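Local coordinates for putative ABC transporter (Thermobispora bispora, PDB 4PE6), which probably serves as the solute-binding component of an ABC importer, perhaps for carbohydrates, and here holds the sugar acid 2,3,4-trihydroxybutanoic acid, at residues T68-Q73 against T93-V98; W311-E316 against V332-P337; K55-N60 against K75-Q80. All coordinates share one frame; numbering follows the deposited sequence.

Interaction 1 (T68-Q73 against T93-V98); sequences TEQVAQ and TALQPV
Val71 of helix 67-78 and Leu95 of segment 93-98 slide past each other in opposite directions, with Val71 CG2 4.1 Å from Leu95 CD1. The same CG2 sits 3.6 Å from Ala94 O. It lies beside the backbone N of its own residue, while CG1 is anti to that N (chi1 170°). CG1 in turn reaches Val98, coming 4.3 Å from its CB. One valine thus uses one branch on the turn and the other on the helix that follows. Next to it Gln70 crosses Leu95 at about a right angle. Leu95 CD2 packs on the amide end, 3.7 Å from both Gln70 CD and Gln70 OE1.

Helix 67-78 packs here against the turn that leads into helix 96-104, beside the parallel part of the sheet of a periplasmic binding protein fold. Ser91 OG braces this type I turn, Thr93 to Gln96, through the N atoms of Thr93 and Ala94.

The buried amide of Gln70 is held from beyond the contact. OE1 accepts from Ala90 N, and NE2 bonds to Ser24 OG and Asn88 O. With a leucine in place of Gln70, Ala90 N and Asn88 O would probably lose this mate, and one link between the helix and the end of strand 84-88 would go.

Interaction 2 (W311-E316 against V332-P337); sequences WPWTRE and VQPPIP
A proline-rich tail folds back here on a Trp-Pro-Trp run, and Pro334 of the tail packs against both Trp311 and Trp313. Its CG lies over one face of Trp311 in a CH-pi contact. That carbon is 3.9 Å from the centroid of the five-membered ring and 25° off the ring normal. Pro334 CD stands above the centre of the same indole. The same CG also meets Trp313, 3.5 Å from CH2, where the approach is oblique. CG of each tryptophan is anti to its carbonyl carbon (chi1 -61° in Trp311, -58° in Trp313), which brings both indoles round to the same proline. Within the run itself, Trp311 CB lies over one face of the Trp313 ring, offset toward its rim.

The contact joins the residues that lead into helix 315-327, which Thr314 caps at its start, to the tail that follows that helix. Pro312 is the centre of an inverse gamma turn, with a weak bond from Trp313 N to Trp311 O.

The carbonyl O of Pro334 also comes 3.4 Å from Trp311 CZ3. Further along the tail, Ile336 CG1 sits at the edge of the Trp311 ring, near its plane, 4.2 Å from CZ3. Pro312 CD lies 3.4 Å from Pro335 O, and Pro312 CG is 4.1 Å from Pro337 CG.

Both indoles are fixed by their N-H groups. Trp311 NE1 bonds to Ile288 O of strand 283-290, and Trp313 NE1 to Asp260 OD2. Asp260 OD1 takes Trp311 N, and Phe286 meets Trp313 edge-to-face.

Interaction 3 (K55-N60 against K75-Q80); sequences KYKVVN and KSLLLQ
Gln80 N bonds to Leu77 O at 2.9 Å, and this backbone bond ties together the two residues that meet strand 55-60. Leu77 CD2 packs 4.0 Å from Val59 CG2, the two side chains meeting tip to tip. The same CD2 is 3.7 Å from Lys57 CD, here against an obliquely crossing chain.

Gln80 lies across the aliphatic part of Lys57 at about a right angle. Its OE1 is 3.5 Å from Lys57 CE, and its NE2 is 3.7 Å from Lys57 CD. Lys57 runs extended as far as CE. The bend at its end (chi4 80°) turns NZ aside and leaves CD and CE as the atoms that meet the glutamine. Lys55 is straight throughout and crosses Gln80 as well. Lys55 NZ lies 3.7 Å from Gln80 NE2, without a bond between the two nitrogens. The charge of Lys55 makes a cation-pi contact with Phe20 instead.

Leu77 further touches Ala22 of strand 20-25, the neighbour of strand 55-60 in the sheet. Helix 67-78 connects strand 55-60 to strand 84-88, passing over strand 20-25. This is the beta-alpha-beta crossover of the periplasmic binding protein fold, seen at an edge strand.

Overall arrangement
Interactions 1 and 3 share helix 67-78 and lie about 13 Å apart between centres. They touch directly: Gln73 NE2 lies 3.1 Å from Asn60 O, a probable hydrogen bond, and Val98 CG2 lies 3.8 Å from Lys75 CG. The helix therefore packs on strand 55-60 and on helix 96-104 at once. Interaction 2 stands apart, with its centre about 31 Å from that of interaction 1 and about 27 Å from that of interaction 3. None of the three forms the ligand pocket. The Gln70 side chain is about 11 Å from the bound trihydroxybutanoic acid, and that of Trp311 about 12 Å. Asp260, which holds both tryptophans of interaction 2, directly follows the pocket residue Ser259.

Interaction 1 (T68-Q73 against T93-V98)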
loop_
_atom_site.group_PDB
_atom_site.type_symbol
_atom_site.label_atom_id
_atom_site.label_comp_id
_atom_site.label_asym_id
_atom_site.label_seq_id
_atom_site.Cartn_x
_atom_site.Cartn_y
_atom_site.Cartn_z
ATOM N N THR A 68 -3.111 -16.514 10.611
ATOM C CA THR A 68 -3.053 -17.320 11.825
ATOM C C THR A 68 -1.857 -16.934 12.697
ATOM O O THR A 68 -1.990 -16.812 13.914
ATOM C CB THR A 68 -3.036 -18.825 11.496
ATOM O OG1 THR A 68 -4.195 -19.132 10.718
ATOM C CG2 THR A 68 -3.038 -19.675 12.774
ATOM N N GLU A 69 -0.696 -16.710 12.091
ATOM C CA GLU A 69 0.463 -16.334 12.907
ATOM C C GLU A 69 0.348 -14.883 13.390
ATOM O O GLU A 69 0.745 -14.578 14.501
ATOM C CB GLU A 69 1.798 -16.591 12.197
ATOM C CG GLU A 69 3.050 -16.342 13.072
ATOM C CD GLU A 69 3.036 -17.033 14.441
ATOM O OE1 GLU A 69 2.670 -18.239 14.545
ATOM O OE2 GLU A 69 3.429 -16.374 15.429
ATOM N N GLN A 70 -0.221 -14.000 12.580
ATOM C CA GLN A 70 -0.436 -12.615 13.021
ATOM C C GLN A 70 -1.319 -12.569 14.276
ATOM O O GLN A 70 -1.063 -11.814 15.216
ATOM C CB GLN A 70 -1.082 -11.767 11.923
ATOM C CG GLN A 70 -1.241 -10.307 12.313
ATOM C CD GLN A 70 -1.686 -9.389 11.201
ATOM O OE1 GLN A 70 -2.339 -9.812 10.256
ATOM N NE2 GLN A 70 -1.357 -8.090 11.332
ATOM N N VAL A 71 -2.356 -13.398 14.298
ATOM C CA VAL A 71 -3.245 -13.438 15.454
ATOM C C VAL A 71 -2.451 -13.851 16.691
ATOM O O VAL A 71 -2.568 -13.223 17.742
ATOM C CB VAL A 71 -4.439 -14.388 15.219
ATOM C CG1 VAL A 71 -5.208 -14.599 16.512
ATOM C CG2 VAL A 71 -5.345 -13.820 14.128
ATOM N N ALA A 72 -1.633 -14.892 16.564
ATOM C CA ALA A 72 -0.748 -15.303 17.661
ATOM C C ALA A 72 0.184 -14.170 18.076
ATOM O O ALA A 72 0.363 -13.913 19.256
ATOM C CB ALA A 72 0.077 -16.532 17.277
ATOM N N GLN A 73 0.774 -13.491 17.103
ATOM C CA GLN A 73 1.672 -12.389 17.421
ATOM C C GLN A 73 0.977 -11.250 18.175
ATOM O O GLN A 73 1.560 -10.647 19.080
ATOM C CB GLN A 73 2.332 -11.872 16.155
ATOM C CG GLN A 73 3.342 -12.833 15.565
ATOM C CD GLN A 73 3.864 -12.358 14.217
ATOM O OE1 GLN A 73 3.176 -11.635 13.480
ATOM N NE2 GLN A 73 5.087 -12.756 13.890
ATOM N N THR A 93 -11.148 -10.877 7.918
ATOM C CA THR A 93 -12.030 -11.474 8.945
ATOM C C THR A 93 -11.309 -12.143 10.130
ATOM O O THR A 93 -11.798 -12.130 11.255
ATOM C CB THR A 93 -12.966 -12.516 8.285
ATOM O OG1 THR A 93 -12.185 -13.493 7.590
ATOM C CG2 THR A 93 -13.869 -11.856 7.265
ATOM N N ALA A 94 -10.152 -12.734 9.900
ATOM C CA ALA A 94 -9.525 -13.594 10.910
ATOM C C ALA A 94 -9.052 -12.873 12.191
ATOM O O ALA A 94 -8.865 -13.521 13.228
ATOM C CB ALA A 94 -8.366 -14.373 10.284
ATOM N N LEU A 95 -8.861 -11.552 12.135
ATOM C CA LEU A 95 -8.351 -10.794 13.282
ATOM C C LEU A 95 -9.440 -10.195 14.183
ATOM O O LEU A 95 -9.140 -9.619 15.235
ATOM C CB LEU A 95 -7.429 -9.662 12.816
ATOM C CG LEU A 95 -5.978 -10.051 12.556
ATOM C CD1 LEU A 95 -5.855 -10.872 11.278
ATOM C CD2 LEU A 95 -5.147 -8.773 12.463
ATOM N N GLN A 96 -10.695 -10.328 13.779
ATOM C CA GLN A 96 -11.782 -9.665 14.489
ATOM C C GLN A 96 -11.810 -10.032 15.985
ATOM O O GLN A 96 -11.909 -9.146 16.823
ATOM C CB GLN A 96 -13.138 -9.928 13.820
ATOM C CG GLN A 96 -13.682 -8.790 12.967
ATOM C CD GLN A 96 -12.910 -8.558 11.673
ATOM O OE1 GLN A 96 -11.692 -8.498 11.669
ATOM N NE2 GLN A 96 -13.621 -8.389 10.584
ATOM N N PRO A 97 -11.714 -11.332 16.321
ATOM C CA PRO A 97 -11.764 -11.675 17.751
ATOM C C PRO A 97 -10.602 -11.075 18.553
ATOM O O PRO A 97 -10.816 -10.540 19.627
ATOM C CB PRO A 97 -11.726 -13.208 17.743
ATOM C CG PRO A 97 -12.379 -13.574 16.436
ATOM C CD PRO A 97 -11.896 -12.522 15.471
ATOM N N VAL A 98 -9.384 -11.124 18.030
ATOM C CA VAL A 98 -8.262 -10.612 18.805
ATOM C C VAL A 98 -8.300 -9.097 18.867
ATOM O O VAL A 98 -7.842 -8.514 19.845
ATOM C CB VAL A 98 -6.890 -11.135 18.326
ATOM C CG1 VAL A 98 -6.435 -10.450 17.049
ATOM C CG2 VAL A 98 -5.852 -10.959 19.428
#

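Interaction 2 (W311-E316 against V332-P337)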
loop_
_atom_site.group_PDB
_atom_site.type_symbol
_atom_site.label_atom_id
_atom_site.label_comp_id
_atom_site.label_asym_id
_atom_site.label_seq_id
_atom_site.Cartn_x
_atom_site.Cartn_y
_atom_site.Cartn_z
ATOM N N TRP A 311 3.777 10.079 1.936
ATOM C CA TRP A 311 3.476 11.445 2.343
ATOM C C TRP A 311 4.091 11.709 3.732
ATOM O O TRP A 311 4.033 10.846 4.617
ATOM C CB TRP A 311 1.970 11.715 2.342
ATOM C CG TRP A 311 1.299 11.567 1.015
ATOM C CD1 TRP A 311 0.238 10.754 0.726
ATOM C CD2 TRP A 311 1.613 12.255 -0.194
ATOM N NE1 TRP A 311 -0.141 10.908 -0.593
ATOM C CE2 TRP A 311 0.698 11.812 -1.182
ATOM C CE3 TRP A 311 2.580 13.209 -0.548
ATOM C CZ2 TRP A 311 0.734 12.274 -2.495
ATOM C CZ3 TRP A 311 2.600 13.674 -1.849
ATOM C CH2 TRP A 311 1.681 13.205 -2.808
ATOM N N PRO A 312 4.728 12.874 3.919
ATOM C CA PRO A 312 5.359 13.149 5.210
ATOM C C PRO A 312 4.363 13.689 6.241
ATOM O O PRO A 312 4.262 14.906 6.450
ATOM C CB PRO A 312 6.434 14.192 4.850
ATOM C CG PRO A 312 5.830 14.942 3.704
ATOM C CD PRO A 312 4.998 13.944 2.934
ATOM N N TRP A 313 3.629 12.791 6.885
ATOM C CA TRP A 313 2.651 13.212 7.883
ATOM C C TRP A 313 3.325 13.700 9.153
ATOM O O TRP A 313 4.135 12.996 9.752
ATOM C CB TRP A 313 1.668 12.075 8.210
ATOM C CG TRP A 313 0.963 11.607 7.023
ATOM C CD1 TRP A 313 1.193 10.449 6.354
ATOM C CD2 TRP A 313 -0.083 12.283 6.320
ATOM N NE1 TRP A 313 0.366 10.360 5.271
ATOM C CE2 TRP A 313 -0.430 11.476 5.225
ATOM C CE3 TRP A 313 -0.757 13.499 6.508
ATOM C CZ2 TRP A 313 -1.427 11.825 4.321
ATOM C CZ3 TRP A 313 -1.749 13.861 5.599
ATOM C CH2 TRP A 313 -2.081 13.021 4.522
ATOM N N THR A 314 3.032 14.938 9.514
ATOM C CA THR A 314 3.315 15.455 10.831
ATOM C C THR A 314 2.015 15.308 11.606
ATOM O O THR A 314 0.950 15.082 11.033
ATOM C CB THR A 314 3.721 16.934 10.787
ATOM O OG1 THR A 314 2.687 17.703 10.151
ATOM C CG2 THR A 314 5.045 17.114 10.022
ATOM N N ARG A 315 2.102 15.435 12.915
ATOM C CA ARG A 315 0.916 15.436 13.726
ATOM C C ARG A 315 -0.056 16.538 13.261
ATOM O O ARG A 315 -1.272 16.320 13.198
ATOM C CB ARG A 315 1.296 15.609 15.192
ATOM C CG ARG A 315 0.225 15.092 16.112
ATOM C CD ARG A 315 0.629 15.155 17.570
ATOM N NE ARG A 315 -0.354 14.431 18.359
ATOM C CZ ARG A 315 -0.311 14.263 19.673
ATOM N NH1 ARG A 315 0.674 14.777 20.391
ATOM N NH2 ARG A 315 -1.268 13.564 20.263
ATOM N N GLU A 316 0.484 17.700 12.895
ATOM C CA GLU A 316 -0.344 18.799 12.403
ATOM C C GLU A 316 -1.012 18.505 11.042
ATOM O O GLU A 316 -2.210 18.764 10.861
ATOM C CB GLU A 316 0.479 20.110 12.339
ATOM C CG GLU A 316 -0.358 21.355 12.586
ATOM C CD GLU A 316 -1.239 21.234 13.829
ATOM O OE1 GLU A 316 -0.689 21.074 14.945
ATOM O OE2 GLU A 316 -2.487 21.277 13.690
ATOM N N VAL A 332 -6.463 16.950 2.090
ATOM C CA VAL A 332 -5.136 17.537 2.186
ATOM C C VAL A 332 -4.272 16.875 1.123
ATOM O O VAL A 332 -4.272 15.648 0.987
ATOM C CB VAL A 332 -4.489 17.345 3.575
ATOM C CG1 VAL A 332 -3.028 17.788 3.555
ATOM C CG2 VAL A 332 -5.264 18.112 4.635
ATOM N N GLN A 333 -3.578 17.708 0.355
ATOM C CA GLN A 333 -2.657 17.254 -0.679
ATOM C C GLN A 333 -1.263 17.479 -0.109
ATOM O O GLN A 333 -0.723 18.581 -0.199
ATOM C CB GLN A 333 -2.862 18.044 -1.985
ATOM C CG GLN A 333 -4.317 18.337 -2.353
ATOM C CD GLN A 333 -5.175 17.090 -2.505
ATOM O OE1 GLN A 333 -4.666 15.971 -2.607
ATOM N NE2 GLN A 333 -6.491 17.281 -2.527
ATOM N N PRO A 334 -0.683 16.448 0.523
ATOM C CA PRO A 334 0.565 16.740 1.203
ATOM C C PRO A 334 1.666 17.053 0.196
ATOM O O PRO A 334 1.534 16.739 -0.995
ATOM C CB PRO A 334 0.861 15.448 1.986
ATOM C CG PRO A 334 -0.406 14.661 1.950
ATOM C CD PRO A 334 -1.028 15.025 0.638
ATOM N N PRO A 335 2.740 17.695 0.666
ATOM C CA PRO A 335 3.779 18.114 -0.244
ATOM C C PRO A 335 4.743 16.976 -0.510
ATOM O O PRO A 335 4.976 16.129 0.358
ATOM C CB PRO A 335 4.469 19.240 0.525
ATOM C CG PRO A 335 4.327 18.842 1.955
ATOM C CD PRO A 335 3.084 17.997 2.068
ATOM N N ILE A 336 5.294 16.958 -1.714
ATOM C CA ILE A 336 6.358 16.035 -2.030
ATOM C C ILE A 336 7.558 16.537 -1.243
ATOM O O ILE A 336 7.899 17.717 -1.337
ATOM C CB ILE A 336 6.676 16.014 -3.537
ATOM C CG1 ILE A 336 5.439 15.576 -4.329
ATOM C CG2 ILE A 336 7.856 15.091 -3.818
ATOM C CD1 ILE A 336 5.450 15.977 -5.787
ATOM N N PRO A 337 8.181 15.664 -0.437
ATOM C CA PRO A 337 9.356 16.143 0.291
ATOM C C PRO A 337 10.480 16.492 -0.686
ATOM O O PRO A 337 10.642 15.792 -1.686
ATOM C CB PRO A 337 9.767 14.941 1.163
ATOM C CG PRO A 337 8.714 13.898 0.984
ATOM C CD PRO A 337 7.967 14.216 -0.271
#

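Interaction 3 (K55-N60 against K75-Q80)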
loop_
_atom_site.group_PDB
_atom_site.type_symbol
_atom_site.label_atom_id
_atom_site.label_comp_id
_atom_site.label_asym_id
_atom_site.label_seq_id
_atom_site.Cartn_x
_atom_site.Cartn_y
_atom_site.Cartn_z
ATOM N N LYS A 55 7.762 3.917 24.307
ATOM C CA LYS A 55 8.159 2.650 23.744
ATOM C C LYS A 55 7.357 2.363 22.477
ATOM O O LYS A 55 6.184 2.758 22.349
ATOM C CB LYS A 55 7.932 1.537 24.766
ATOM C CG LYS A 55 8.447 0.166 24.357
ATOM C CD LYS A 55 8.147 -0.876 25.423
ATOM C CE LYS A 55 8.466 -2.266 24.903
ATOM N NZ LYS A 55 8.471 -3.281 25.991
ATOM N N TYR A 56 8.015 1.700 21.535
ATOM C CA TYR A 56 7.358 1.215 20.326
ATOM C C TYR A 56 7.916 -0.154 19.954
ATOM O O TYR A 56 9.072 -0.464 20.255
ATOM C CB TYR A 56 7.521 2.215 19.173
ATOM C CG TYR A 56 8.904 2.307 18.564
ATOM C CD1 TYR A 56 9.283 1.486 17.507
ATOM C CD2 TYR A 56 9.830 3.244 19.028
ATOM C CE1 TYR A 56 10.557 1.578 16.950
ATOM C CE2 TYR A 56 11.090 3.349 18.470
ATOM C CZ TYR A 56 11.448 2.517 17.435
ATOM O OH TYR A 56 12.716 2.620 16.894
ATOM N N LYS A 57 7.077 -0.967 19.317
ATOM C CA LYS A 57 7.451 -2.282 18.850
ATOM C C LYS A 57 6.750 -2.615 17.528
ATOM O O LYS A 57 5.537 -2.368 17.373
ATOM C CB LYS A 57 7.089 -3.330 19.896
ATOM C CG LYS A 57 7.797 -4.666 19.707
ATOM C CD LYS A 57 7.368 -5.654 20.776
ATOM C CE LYS A 57 7.734 -7.080 20.434
ATOM N NZ LYS A 57 9.163 -7.305 20.736
ATOM N N VAL A 58 7.528 -3.169 16.598
ATOM C CA VAL A 58 7.034 -3.700 15.338
ATOM C C VAL A 58 7.129 -5.223 15.290
ATOM O O VAL A 58 8.190 -5.815 15.550
ATOM C CB VAL A 58 7.837 -3.122 14.160
ATOM C CG1 VAL A 58 7.483 -3.826 12.853
ATOM C CG2 VAL A 58 7.575 -1.633 14.058
ATOM N N VAL A 59 6.028 -5.868 14.937
ATOM C CA VAL A 59 6.083 -7.295 14.689
ATOM C C VAL A 59 5.489 -7.625 13.332
ATOM O O VAL A 59 4.364 -7.217 13.040
ATOM C CB VAL A 59 5.394 -8.077 15.804
ATOM C CG1 VAL A 59 5.451 -9.559 15.499
ATOM C CG2 VAL A 59 6.076 -7.783 17.150
ATOM N N ASN A 60 6.261 -8.335 12.508
ATOM C CA ASN A 60 5.815 -8.749 11.170
ATOM C C ASN A 60 5.483 -10.230 11.153
ATOM O O ASN A 60 6.274 -11.062 11.616
ATOM C CB ASN A 60 6.906 -8.512 10.115
ATOM C CG ASN A 60 7.290 -7.048 9.975
ATOM O OD1 ASN A 60 6.453 -6.180 9.690
ATOM N ND2 ASN A 60 8.591 -6.769 10.147
ATOM N N LYS A 75 -1.568 -11.549 20.226
ATOM C CA LYS A 75 -1.709 -11.999 21.607
ATOM C C LYS A 75 -0.400 -11.853 22.393
ATOM O O LYS A 75 -0.422 -11.429 23.544
ATOM C CB LYS A 75 -2.241 -13.422 21.667
ATOM C CG LYS A 75 -3.632 -13.536 21.074
ATOM C CD LYS A 75 -4.037 -14.975 20.846
ATOM C CE LYS A 75 -5.467 -15.043 20.325
ATOM N NZ LYS A 75 -5.828 -16.434 20.007
ATOM N N SER A 76 0.744 -12.163 21.783
ATOM C CA SER A 76 2.027 -11.953 22.476
ATOM C C SER A 76 2.280 -10.458 22.730
ATOM O O SER A 76 2.830 -10.076 23.778
ATOM C CB SER A 76 3.201 -12.609 21.733
ATOM O OG SER A 76 3.146 -14.026 21.875
ATOM N N LEU A 77 1.861 -9.612 21.796
ATOM C CA LEU A 77 1.963 -8.160 21.993
ATOM C C LEU A 77 1.076 -7.697 23.147
ATOM O O LEU A 77 1.489 -6.857 23.953
ATOM C CB LEU A 77 1.602 -7.381 20.718
ATOM C CG LEU A 77 2.733 -7.268 19.682
ATOM C CD1 LEU A 77 2.188 -6.779 18.354
ATOM C CD2 LEU A 77 3.828 -6.353 20.190
ATOM N N LEU A 78 -0.137 -8.232 23.243
ATOM C CA LEU A 78 -1.043 -7.784 24.304
ATOM C C LEU A 78 -0.495 -8.069 25.702
ATOM O O LEU A 78 -0.721 -7.290 26.624
ATOM C CB LEU A 78 -2.433 -8.391 24.144
ATOM C CG LEU A 78 -3.203 -7.869 22.936
ATOM C CD1 LEU A 78 -4.562 -8.544 22.911
ATOM C CD2 LEU A 78 -3.342 -6.349 22.960
ATOM N N LEU A 79 0.262 -9.155 25.847
ATOM C CA LEU A 79 0.935 -9.454 27.106
ATOM C C LEU A 79 1.881 -8.360 27.560
ATOM O O LEU A 79 2.160 -8.269 28.742
ATOM C CB LEU A 79 1.726 -10.769 27.012
ATOM C CG LEU A 79 0.884 -12.010 26.751
ATOM C CD1 LEU A 79 1.787 -13.189 26.416
ATOM C CD2 LEU A 79 -0.011 -12.309 27.949
ATOM N N GLN A 80 2.407 -7.568 26.628
ATOM C CA GLN A 80 3.322 -6.477 26.953
ATOM C C GLN A 80 2.584 -5.172 27.240
ATOM O O GLN A 80 3.213 -4.134 27.437
ATOM C CB GLN A 80 4.302 -6.264 25.803
ATOM C CG GLN A 80 5.206 -7.458 25.556
ATOM C CD GLN A 80 6.068 -7.268 24.332
ATOM O OE1 GLN A 80 5.876 -7.938 23.330
ATOM N NE2 GLN A 80 7.032 -6.355 24.410
#